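Sialidase B (Streptococcus pneumoniae TIGR4, PDB 4XIO) cleaves terminal sialic acid residues from oligosaccharides, glycoproteins and glycolipids as an exo-alpha-sialidase of glycosyl hydrolase family 33. Local coordinates at residues Q192-S197 with K249-P254; K336-N341 with D410-V415; I514-R519 with A526-R531. The protein carries 1 engineered substitution. All coordinates share one frame; numbering follows the deposited sequence.

Interaction 1. Residues Q192-S197 with K249-P254; sequences QLIFQS and KTWSEP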
loop_
_atom_site.group_PDB
_atom_site.type_symbol
_atom_site.label_atom_id
_atom_site.label_comp_id
_atom_site.label_asym_id
_atom_site.label_seq_id
_atom_site.Cartn_x
_atom_site.Cartn_y
_atom_site.Cartn_z
ATOM N N GLN A 192 -4.358 -12.923 4.206
ATOM C CA GLN A 192 -3.328 -13.513 3.359
ATOM C C GLN A 192 -2.474 -12.394 2.797
ATOM O O GLN A 192 -2.887 -11.235 2.785
ATOM C CB GLN A 192 -3.976 -14.220 2.161
ATOM C CG GLN A 192 -4.829 -15.397 2.513
ATOM C CD GLN A 192 -5.746 -15.787 1.376
ATOM O OE1 GLN A 192 -6.962 -15.793 1.533
ATOM N NE2 GLN A 192 -5.166 -16.115 0.223
ATOM N N LEU A 193 -1.288 -12.736 2.315
ATOM C CA LEU A 193 -0.477 -11.773 1.591
ATOM C C LEU A 193 -0.406 -12.190 0.122
ATOM O O LEU A 193 -0.193 -13.367 -0.192
ATOM C CB LEU A 193 0.932 -11.674 2.185
ATOM C CG LEU A 193 1.040 -11.246 3.649
ATOM C CD1 LEU A 193 2.508 -11.306 4.113
ATOM C CD2 LEU A 193 0.487 -9.833 3.838
ATOM N N ILE A 194 -0.613 -11.226 -0.768
ATOM C CA ILE A 194 -0.466 -11.434 -2.204
ATOM C C ILE A 194 0.924 -10.951 -2.608
ATOM O O ILE A 194 1.690 -11.679 -3.249
ATOM C CB ILE A 194 -1.525 -10.640 -2.992
ATOM C CG1 ILE A 194 -2.942 -11.116 -2.636
ATOM C CG2 ILE A 194 -1.296 -10.783 -4.495
ATOM C CD1 ILE A 194 -4.060 -10.327 -3.345
ATOM N N PHE A 195 1.241 -9.720 -2.216
ATOM C CA PHE A 195 2.575 -9.155 -2.386
ATOM C C PHE A 195 3.193 -9.076 -1.009
ATOM O O PHE A 195 2.483 -8.831 -0.038
ATOM C CB PHE A 195 2.451 -7.753 -2.982
ATOM C CG PHE A 195 1.656 -7.720 -4.258
ATOM C CD1 PHE A 195 2.246 -8.085 -5.463
ATOM C CD2 PHE A 195 0.311 -7.354 -4.250
ATOM C CE1 PHE A 195 1.507 -8.079 -6.654
ATOM C CE2 PHE A 195 -0.437 -7.337 -5.438
ATOM C CZ PHE A 195 0.170 -7.699 -6.640
ATOM N N GLN A 196 4.504 -9.291 -0.904
ATOM C CA GLN A 196 5.144 -9.299 0.413
ATOM C C GLN A 196 6.642 -9.161 0.280
ATOM O O GLN A 196 7.211 -9.486 -0.761
ATOM C CB GLN A 196 4.817 -10.603 1.159
ATOM C CG GLN A 196 5.312 -11.864 0.439
ATOM C CD GLN A 196 4.421 -13.065 0.722
ATOM O OE1 GLN A 196 4.348 -13.546 1.857
ATOM N NE2 GLN A 196 3.716 -13.535 -0.306
ATOM N N SER A 197 7.278 -8.685 1.346
ATOM C CA SER A 197 8.722 -8.517 1.376
ATOM C C SER A 197 9.446 -9.816 1.064
ATOM O O SER A 197 9.134 -10.868 1.639
ATOM C CB SER A 197 9.148 -7.985 2.746
ATOM O OG SER A 197 8.548 -6.722 2.970
ATOM N N LYS A 249 -7.769 -18.066 -2.968
ATOM C CA LYS A 249 -7.118 -18.910 -1.968
ATOM C C LYS A 249 -5.600 -18.896 -2.105
ATOM O O LYS A 249 -4.881 -18.869 -1.103
ATOM C CB LYS A 249 -7.660 -20.345 -2.026
ATOM C CG LYS A 249 -9.098 -20.465 -1.527
ATOM C CD LYS A 249 -9.592 -21.917 -1.509
ATOM C CE LYS A 249 -9.556 -22.551 -2.901
ATOM N NZ LYS A 249 -10.080 -23.952 -2.890
ATOM N N THR A 250 -5.105 -18.919 -3.343
ATOM C CA THR A 250 -3.661 -18.827 -3.592
ATOM C C THR A 250 -3.372 -17.848 -4.719
ATOM O O THR A 250 -4.208 -17.636 -5.597
ATOM C CB THR A 250 -3.026 -20.185 -3.966
ATOM O OG1 THR A 250 -3.605 -20.659 -5.188
ATOM C CG2 THR A 250 -3.232 -21.211 -2.860
ATOM N N TRP A 251 -2.176 -17.268 -4.697
ATOM C CA TRP A 251 -1.797 -16.245 -5.657
ATOM C C TRP A 251 -0.462 -16.571 -6.311
ATOM O O TRP A 251 0.415 -17.164 -5.678
ATOM C CB TRP A 251 -1.732 -14.886 -4.949
ATOM C CG TRP A 251 -3.069 -14.492 -4.452
ATOM C CD1 TRP A 251 -3.677 -14.905 -3.301
ATOM C CD2 TRP A 251 -3.999 -13.632 -5.118
ATOM N NE1 TRP A 251 -4.933 -14.348 -3.209
ATOM C CE2 TRP A 251 -5.150 -13.558 -4.309
ATOM C CE3 TRP A 251 -3.960 -12.905 -6.317
ATOM C CZ2 TRP A 251 -6.260 -12.788 -4.664
ATOM C CZ3 TRP A 251 -5.062 -12.144 -6.670
ATOM C CH2 TRP A 251 -6.197 -12.089 -5.845
ATOM N N SER A 252 -0.310 -16.169 -7.570
ATOM C CA SER A 252 0.920 -16.402 -8.332
ATOM C C SER A 252 2.056 -15.524 -7.845
ATOM O O SER A 252 1.817 -14.461 -7.263
ATOM C CB SER A 252 0.682 -16.110 -9.815
ATOM O OG SER A 252 0.309 -14.753 -10.001
ATOM N N GLU A 253 3.298 -15.954 -8.076
ATOM C CA GLU A 253 4.412 -15.053 -7.813
ATOM C C GLU A 253 4.268 -13.835 -8.702
ATOM O O GLU A 253 3.996 -13.955 -9.904
ATOM C CB GLU A 253 5.751 -15.725 -8.077
ATOM C CG GLU A 253 5.985 -16.950 -7.224
ATOM C CD GLU A 253 7.437 -17.380 -7.244
ATOM O OE1 GLU A 253 7.710 -18.533 -7.631
ATOM O OE2 GLU A 253 8.302 -16.551 -6.887
ATOM N N PRO A 254 4.443 -12.644 -8.113
ATOM C CA PRO A 254 4.253 -11.409 -8.874
ATOM C C PRO A 254 5.201 -11.290 -10.058
ATOM O O PRO A 254 6.321 -11.827 -10.047
ATOM C CB PRO A 254 4.566 -10.309 -7.845
ATOM C CG PRO A 254 4.255 -10.947 -6.510
ATOM C CD PRO A 254 4.679 -12.392 -6.680
HETATM O O HOH W 1 1.709 -14.211 -4.348
#

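Interaction 2. Residues K336-N341 with D410-V415; sequences KKNGDN and DSLFKV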
loop_
_atom_site.group_PDB
_atom_site.type_symbol
_atom_site.label_atom_id
_atom_site.label_comp_id
_atom_site.label_asym_id
_atom_site.label_seq_id
_atom_site.Cartn_x
_atom_site.Cartn_y
_atom_site.Cartn_z
ATOM N N LYS A 336 14.732 16.868 -24.610
ATOM C CA LYS A 336 15.841 17.809 -24.429
ATOM C C LYS A 336 17.165 17.053 -24.466
ATOM O O LYS A 336 17.325 16.039 -23.781
ATOM C CB LYS A 336 15.703 18.578 -23.108
ATOM C CG LYS A 336 16.976 19.316 -22.688
ATOM C CD LYS A 336 16.850 19.917 -21.290
ATOM C CE LYS A 336 15.984 21.163 -21.301
ATOM N NZ LYS A 336 15.920 21.817 -19.951
ATOM N N LYS A 337 18.111 17.530 -25.274
ATOM C CA LYS A 337 19.412 16.870 -25.387
ATOM C C LYS A 337 20.387 17.509 -24.402
ATOM O O LYS A 337 20.310 18.715 -24.158
ATOM C CB LYS A 337 19.948 16.983 -26.825
ATOM C CG LYS A 337 21.128 16.069 -27.127
ATOM C CD LYS A 337 21.557 16.181 -28.593
ATOM C CE LYS A 337 22.679 15.212 -28.921
ATOM N NZ LYS A 337 23.168 15.400 -30.323
ATOM N N ASN A 338 21.277 16.705 -23.819
ATOM C CA ASN A 338 22.275 17.219 -22.875
ATOM C C ASN A 338 23.062 18.384 -23.470
ATOM O O ASN A 338 23.549 18.299 -24.596
ATOM C CB ASN A 338 23.258 16.124 -22.454
ATOM C CG ASN A 338 22.663 15.141 -21.454
ATOM O OD1 ASN A 338 21.591 15.370 -20.877
ATOM N ND2 ASN A 338 23.375 14.036 -21.234
ATOM N N GLY A 339 23.180 19.470 -22.715
ATOM C CA GLY A 339 23.861 20.654 -23.208
ATOM C C GLY A 339 22.880 21.746 -23.588
ATOM O O GLY A 339 23.165 22.933 -23.413
ATOM N N ASP A 340 21.721 21.349 -24.110
ATOM C CA ASP A 340 20.686 22.314 -24.469
ATOM C C ASP A 340 19.918 22.767 -23.230
ATOM O O ASP A 340 19.743 21.996 -22.284
ATOM C CB ASP A 340 19.719 21.720 -25.500
ATOM C CG ASP A 340 20.411 21.308 -26.786
ATOM O OD1 ASP A 340 21.611 21.617 -26.946
ATOM O OD2 ASP A 340 19.749 20.686 -27.644
ATOM N N ASN A 341 19.468 24.019 -23.239
ATOM C CA ASN A 341 18.691 24.569 -22.131
ATOM C C ASN A 341 17.193 24.544 -22.421
ATOM O O ASN A 341 16.371 24.840 -21.551
ATOM C CB ASN A 341 19.143 25.996 -21.810
ATOM C CG ASN A 341 20.561 26.054 -21.260
ATOM O OD1 ASN A 341 21.002 25.151 -20.545
ATOM N ND2 ASN A 341 21.282 27.119 -21.597
ATOM N N ASP A 410 20.247 9.874 -16.455
ATOM C CA ASP A 410 21.504 9.848 -17.197
ATOM C C ASP A 410 21.317 9.830 -18.716
ATOM O O ASP A 410 22.291 9.720 -19.462
ATOM C CB ASP A 410 22.344 8.633 -16.780
ATOM C CG ASP A 410 22.907 8.749 -15.362
ATOM O OD1 ASP A 410 22.567 9.709 -14.643
ATOM O OD2 ASP A 410 23.683 7.848 -14.971
ATOM N N SER A 411 20.075 9.917 -19.179
ATOM C CA SER A 411 19.814 9.810 -20.622
ATOM C C SER A 411 20.285 11.041 -21.411
ATOM O O SER A 411 20.173 12.184 -20.942
ATOM C CB SER A 411 18.323 9.563 -20.889
ATOM O OG SER A 411 18.056 9.509 -22.285
ATOM N N LEU A 412 20.797 10.787 -22.611
ATOM C CA LEU A 412 21.229 11.844 -23.532
ATOM C C LEU A 412 20.051 12.695 -23.994
ATOM O O LEU A 412 20.196 13.897 -24.231
ATOM C CB LEU A 412 21.926 11.218 -24.750
ATOM C CG LEU A 412 22.351 12.143 -25.899
ATOM C CD1 LEU A 412 23.308 13.203 -25.401
ATOM C CD2 LEU A 412 22.974 11.341 -27.037
ATOM N N PHE A 413 18.891 12.055 -24.143
ATOM C CA PHE A 413 17.645 12.754 -24.456
ATOM C C PHE A 413 16.645 12.516 -23.333
ATOM O O PHE A 413 16.428 11.375 -22.923
ATOM C CB PHE A 413 17.051 12.255 -25.768
ATOM C CG PHE A 413 17.806 12.706 -26.991
ATOM C CD1 PHE A 413 17.546 13.949 -27.561
ATOM C CD2 PHE A 413 18.765 11.882 -27.571
ATOM C CE1 PHE A 413 18.238 14.374 -28.693
ATOM C CE2 PHE A 413 19.460 12.293 -28.707
ATOM C CZ PHE A 413 19.191 13.542 -29.266
ATOM N N LYS A 414 16.043 13.595 -22.845
ATOM C CA LYS A 414 15.171 13.526 -21.676
ATOM C C LYS A 414 13.797 14.093 -21.945
ATOM O O LYS A 414 13.657 15.113 -22.626
ATOM C CB LYS A 414 15.782 14.320 -20.526
ATOM C CG LYS A 414 17.078 13.776 -20.000
ATOM C CD LYS A 414 17.578 14.709 -18.899
ATOM C CE LYS A 414 18.281 13.950 -17.831
ATOM N NZ LYS A 414 18.360 14.680 -16.524
ATOM N N VAL A 415 12.774 13.455 -21.382
ATOM C CA VAL A 415 11.427 13.993 -21.487
ATOM C C VAL A 415 11.233 15.168 -20.541
ATOM O O VAL A 415 12.034 15.392 -19.627
ATOM C CB VAL A 415 10.349 12.918 -21.187
ATOM C CG1 VAL A 415 10.410 11.798 -22.214
ATOM C CG2 VAL A 415 10.532 12.346 -19.787
HETATM O O HOH W 2 22.135 13.099 -18.483
#

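Interaction 3. Residues I514-R519 with A526-R531; sequences IRTFFR and AYMTSR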
loop_
_atom_site.group_PDB
_atom_site.type_symbol
_atom_site.label_atom_id
_atom_site.label_comp_id
_atom_site.label_asym_id
_atom_site.label_seq_id
_atom_site.Cartn_x
_atom_site.Cartn_y
_atom_site.Cartn_z
ATOM N N ILE A 514 -23.976 5.469 -14.928
ATOM C CA ILE A 514 -22.764 5.321 -14.123
ATOM C C ILE A 514 -22.794 6.236 -12.906
ATOM O O ILE A 514 -23.059 7.439 -13.034
ATOM C CB ILE A 514 -21.518 5.708 -14.939
ATOM C CG1 ILE A 514 -21.472 4.930 -16.267
ATOM C CG2 ILE A 514 -20.259 5.473 -14.118
ATOM C CD1 ILE A 514 -20.477 5.495 -17.278
ATOM N N ARG A 515 -22.518 5.684 -11.726
ATOM C CA ARG A 515 -22.301 6.532 -10.558
ATOM C C ARG A 515 -20.841 6.460 -10.164
ATOM O O ARG A 515 -20.253 5.378 -10.073
ATOM C CB ARG A 515 -23.187 6.154 -9.369
ATOM C CG ARG A 515 -22.936 7.060 -8.140
ATOM C CD ARG A 515 -24.187 7.243 -7.327
ATOM N NE ARG A 515 -25.257 7.793 -8.159
ATOM C CZ ARG A 515 -26.544 7.705 -7.862
ATOM N NH1 ARG A 515 -26.919 7.119 -6.728
ATOM N NH2 ARG A 515 -27.448 8.214 -8.688
ATOM N N THR A 516 -20.257 7.629 -9.940
ATOM C CA THR A 516 -18.858 7.723 -9.561
ATOM C C THR A 516 -18.783 8.198 -8.118
ATOM O O THR A 516 -19.390 9.211 -7.775
ATOM C CB THR A 516 -18.145 8.747 -10.449
ATOM O OG1 THR A 516 -18.301 8.375 -11.827
ATOM C CG2 THR A 516 -16.657 8.831 -10.096
ATOM N N PHE A 517 -18.052 7.469 -7.273
ATOM C CA PHE A 517 -17.821 7.897 -5.893
ATOM C C PHE A 517 -16.398 8.415 -5.768
ATOM O O PHE A 517 -15.462 7.804 -6.291
ATOM C CB PHE A 517 -18.039 6.732 -4.930
ATOM C CG PHE A 517 -19.384 6.084 -5.072
ATOM C CD1 PHE A 517 -20.504 6.654 -4.486
ATOM C CD2 PHE A 517 -19.532 4.922 -5.813
ATOM C CE1 PHE A 517 -21.751 6.061 -4.626
ATOM C CE2 PHE A 517 -20.769 4.326 -5.959
ATOM C CZ PHE A 517 -21.882 4.901 -5.360
ATOM N N PHE A 518 -16.212 9.543 -5.088
ATOM C CA PHE A 518 -14.862 10.094 -5.034
ATOM C C PHE A 518 -14.476 10.844 -3.768
ATOM O O PHE A 518 -15.328 11.372 -3.041
ATOM C CB PHE A 518 -14.530 10.913 -6.292
ATOM C CG PHE A 518 -15.381 12.144 -6.491
ATOM C CD1 PHE A 518 -16.662 12.045 -7.023
ATOM C CD2 PHE A 518 -14.872 13.404 -6.198
ATOM C CE1 PHE A 518 -17.434 13.185 -7.239
ATOM C CE2 PHE A 518 -15.633 14.546 -6.413
ATOM C CZ PHE A 518 -16.917 14.435 -6.936
ATOM N N ARG A 519 -13.163 10.855 -3.524
ATOM C CA ARG A 519 -12.552 11.532 -2.380
ATOM C C ARG A 519 -12.614 13.044 -2.562
ATOM O O ARG A 519 -12.412 13.550 -3.662
ATOM C CB ARG A 519 -11.097 11.059 -2.262
ATOM C CG ARG A 519 -10.223 11.781 -1.261
ATOM C CD ARG A 519 -8.802 11.226 -1.383
ATOM N NE ARG A 519 -7.825 12.019 -0.645
ATOM C CZ ARG A 519 -6.523 11.751 -0.613
ATOM N NH1 ARG A 519 -6.043 10.709 -1.283
ATOM N NH2 ARG A 519 -5.705 12.530 0.086
ATOM N N ALA A 526 -17.974 12.113 -2.116
ATOM C CA ALA A 526 -18.900 12.717 -3.067
ATOM C C ALA A 526 -19.319 11.711 -4.126
ATOM O O ALA A 526 -18.722 10.644 -4.266
ATOM C CB ALA A 526 -18.272 13.924 -3.730
ATOM N N TYR A 527 -20.349 12.060 -4.887
ATOM C CA TYR A 527 -20.706 11.262 -6.047
ATOM C C TYR A 527 -21.294 12.136 -7.145
ATOM O O TYR A 527 -21.706 13.274 -6.891
ATOM C CB TYR A 527 -21.612 10.072 -5.674
ATOM C CG TYR A 527 -22.993 10.429 -5.156
ATOM C CD1 TYR A 527 -24.073 10.566 -6.032
ATOM C CD2 TYR A 527 -23.225 10.607 -3.795
ATOM C CE1 TYR A 527 -25.336 10.877 -5.563
ATOM C CE2 TYR A 527 -24.493 10.924 -3.317
ATOM C CZ TYR A 527 -25.539 11.057 -4.208
ATOM O OH TYR A 527 -26.801 11.366 -3.750
ATOM N N MET A 528 -21.265 11.616 -8.368
ATOM C CA MET A 528 -21.911 12.248 -9.508
ATOM C C MET A 528 -22.435 11.132 -10.388
ATOM O O MET A 528 -22.030 9.978 -10.238
ATOM C CB MET A 528 -20.945 13.141 -10.295
ATOM C CG MET A 528 -19.695 12.424 -10.811
ATOM S SD MET A 528 -18.802 13.422 -12.026
ATOM C CE MET A 528 -18.210 14.758 -10.979
ATOM N N THR A 529 -23.335 11.465 -11.303
ATOM C CA THR A 529 -23.973 10.438 -12.120
ATOM C C THR A 529 -23.960 10.812 -13.593
ATOM O O THR A 529 -24.123 11.984 -13.945
ATOM C CB THR A 529 -25.429 10.224 -11.664
ATOM O OG1 THR A 529 -25.448 9.935 -10.258
ATOM C CG2 THR A 529 -26.095 9.080 -12.430
ATOM N N SER A 530 -23.741 9.816 -14.449
ATOM C CA SER A 530 -23.919 9.970 -15.890
ATOM C C SER A 530 -25.037 9.042 -16.334
ATOM O O SER A 530 -25.101 7.889 -15.907
ATOM C CB SER A 530 -22.639 9.612 -16.648
ATOM O OG SER A 530 -22.868 9.627 -18.051
ATOM N N ARG A 531 -25.922 9.540 -17.193
ATOM C CA ARG A 531 -26.995 8.706 -17.717
ATOM C C ARG A 531 -26.841 8.478 -19.212
ATOM O O ARG A 531 -27.768 8.005 -19.882
ATOM C CB ARG A 531 -28.366 9.309 -17.367
ATOM C CG ARG A 531 -28.625 9.321 -15.858
ATOM C CD ARG A 531 -29.938 9.986 -15.479
ATOM N NE ARG A 531 -29.861 10.512 -14.121
ATOM C CZ ARG A 531 -30.202 9.838 -13.027
ATOM N NH1 ARG A 531 -30.673 8.599 -13.114
ATOM N NH2 ARG A 531 -30.080 10.413 -11.836
#

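Interaction 1. Residues Q192-S197 with K249-P254
Ile194 lies over one face of the Trp251 indole, and these two residues bury more surface in the contact than any others. The evidence for a CH-pi interaction is direct: Ile194 CD1 stands 3.5 Å from the centroid of the Trp251 six-membered ring and only 10° off the ring normal. CG1 of Ile194 reaches the fusion bond of the indole, 3.7 Å from Trp251 CD2. With chi1 at -62°, CG1 is anti to the carbonyl carbon, and the extended chi2 carries CD1 out to the benzo ring.

Gln192, third in buried area, brings its amide to the indole edge, Gln192 NE2 lying 3.9 Å from Trp251 NE1 and in the ring plane. Both nitrogens hydrogen-bond to the carbonyl of Gly248, so one acceptor holds the amide and the indole edge together. A water lies 2.8 Å from Ile194 O and 2.9 Å from Ser252 O and bridges the two backbones.

Residues 249-253 close BNR repeat 1, whose tryptophan packs on Val219 and Ser221 of strand 219-226 and on Ser242 and Ser244 of strand 237-244, while Tyr649 of strand 647-652 meets the indole edge-to-face.

Interaction 2. Residues K336-N341 with D410-V415
Lys337 lays its aliphatic chain over one face of the Phe413 ring, the tightly packed part of this contact. Lys337 CG sits 4.1 Å from the Phe413 ring centroid and 27° off the normal, a CH-pi contact, and farther out Lys337 CD comes to 3.6 Å from Phe413 CZ. The lysine chain is fully extended, with CG anti to the backbone N (chi1 -167°), and Leu412 runs beside it in the same direction. Next along the strands, Lys336 and Lys414 form an antiparallel hydrogen-bonded pair: Lys336 N donates to Lys414 O at 2.9 Å, and Lys414 N returns a bond to Lys336 O, also 2.9 Å. Asn338 N adds a third bond, to Leu412 O.

The Asn338 side is looser. Its amide reaches the other segment through a water that accepts from Asn338 ND2 (3.2 Å) and lies 3.3 Å from Ser411 O. Beyond it the chain reverses in a type II turn from Lys337 to Asp340, with Gly339 at a positive phi. The ends of Lys336 and Lys414 lead away on the sheet face opposite Phe413.

Strand 413-414 pairs with the end of strand 330-337, which also neighbours strand 345-347; Tyr345 and Tyr364 of strand 360-366 meet the Phe413 ring edge-to-face.

Interaction 3. Residues I514-R519 with A526-R531
Arg515 and Thr529 face each other as a non-hydrogen-bonded pair in an antiparallel hairpin, as do Phe517 and Tyr527. Strands 514-518 and 526-530 have axes 4.7 Å apart at closest approach and directions 161° from each other. Backbone hydrogen bonds set the register: Ile514 with Ser530, Thr516 with Met528 and Phe518 with Ala526 are hydrogen-bonded pairs, each joined by two N-H to O bonds. At the pairs between them CA-H groups approach carbonyl oxygens, as Phe517 CA does Ala526 O at 3.3 Å.

Polar side-chain bonding centres on Arg515. It grips one hydroxyl oxygen side-on with two nitrogens: Arg515 NE lies 3.0 Å and Arg515 NH2 3.1 Å from Thr529 OG1, both bonds somewhat out of the guanidinium plane. Bends at chi2 and chi3 turn the group toward Thr529, and NH1 bonds to the carbonyl of Asp596. Tyr527 runs alongside: the CD1-CE1 side of its ring lies over the rim of one guanidinium face, the planes 35° apart, and Arg515 CD touches Tyr527 CD1 at 3.6 Å.

The face that carries Phe518, Ala526 and Met528 is mostly apolar, although Thr516 OG1 there hydrogen-bonds to Tyr478 OH. Ala526 CB sits 3.7 Å from the centroid of the Phe518 ring, 19° off its normal, in a CH-pi contact. Phe518 CE1 also reaches the Met528 methyl. Leu476 of strand 475-481 packs against Thr516, Phe518 and Met528.

Strand 504-510 flanks the hairpin on one side and 541-542 on the other, giving the four-stranded antiparallel blade of a sialidase beta-propeller. Arg519, directly after the first strand, salt-bridges Glu503, a probable active-site residue, and itself probably binds substrate.

How the interactions relate
The three contacts lie well apart and do not touch one another. Interactions 1 and 3 have centres 32 Å apart, with nearest atoms about 19 Å apart, and both involve BNR repeats, the first and the fourth. Interactions 1 and 3 each lie near part of the probable active site: in interaction 1 the Phe195 side chain is about 10 Å from that of Arg207, a probable substrate-binding residue, whereas segment 514-519 ends in Arg519, another. The Phe518 side chain of interaction 3 is about 11 Å from that of Tyr615, the probable nucleophile. Interaction 2 is peripheral, its centre 40 Å from that of interaction 1 and 42 Å from that of interaction 3, away from the catalytic and substrate-binding residues.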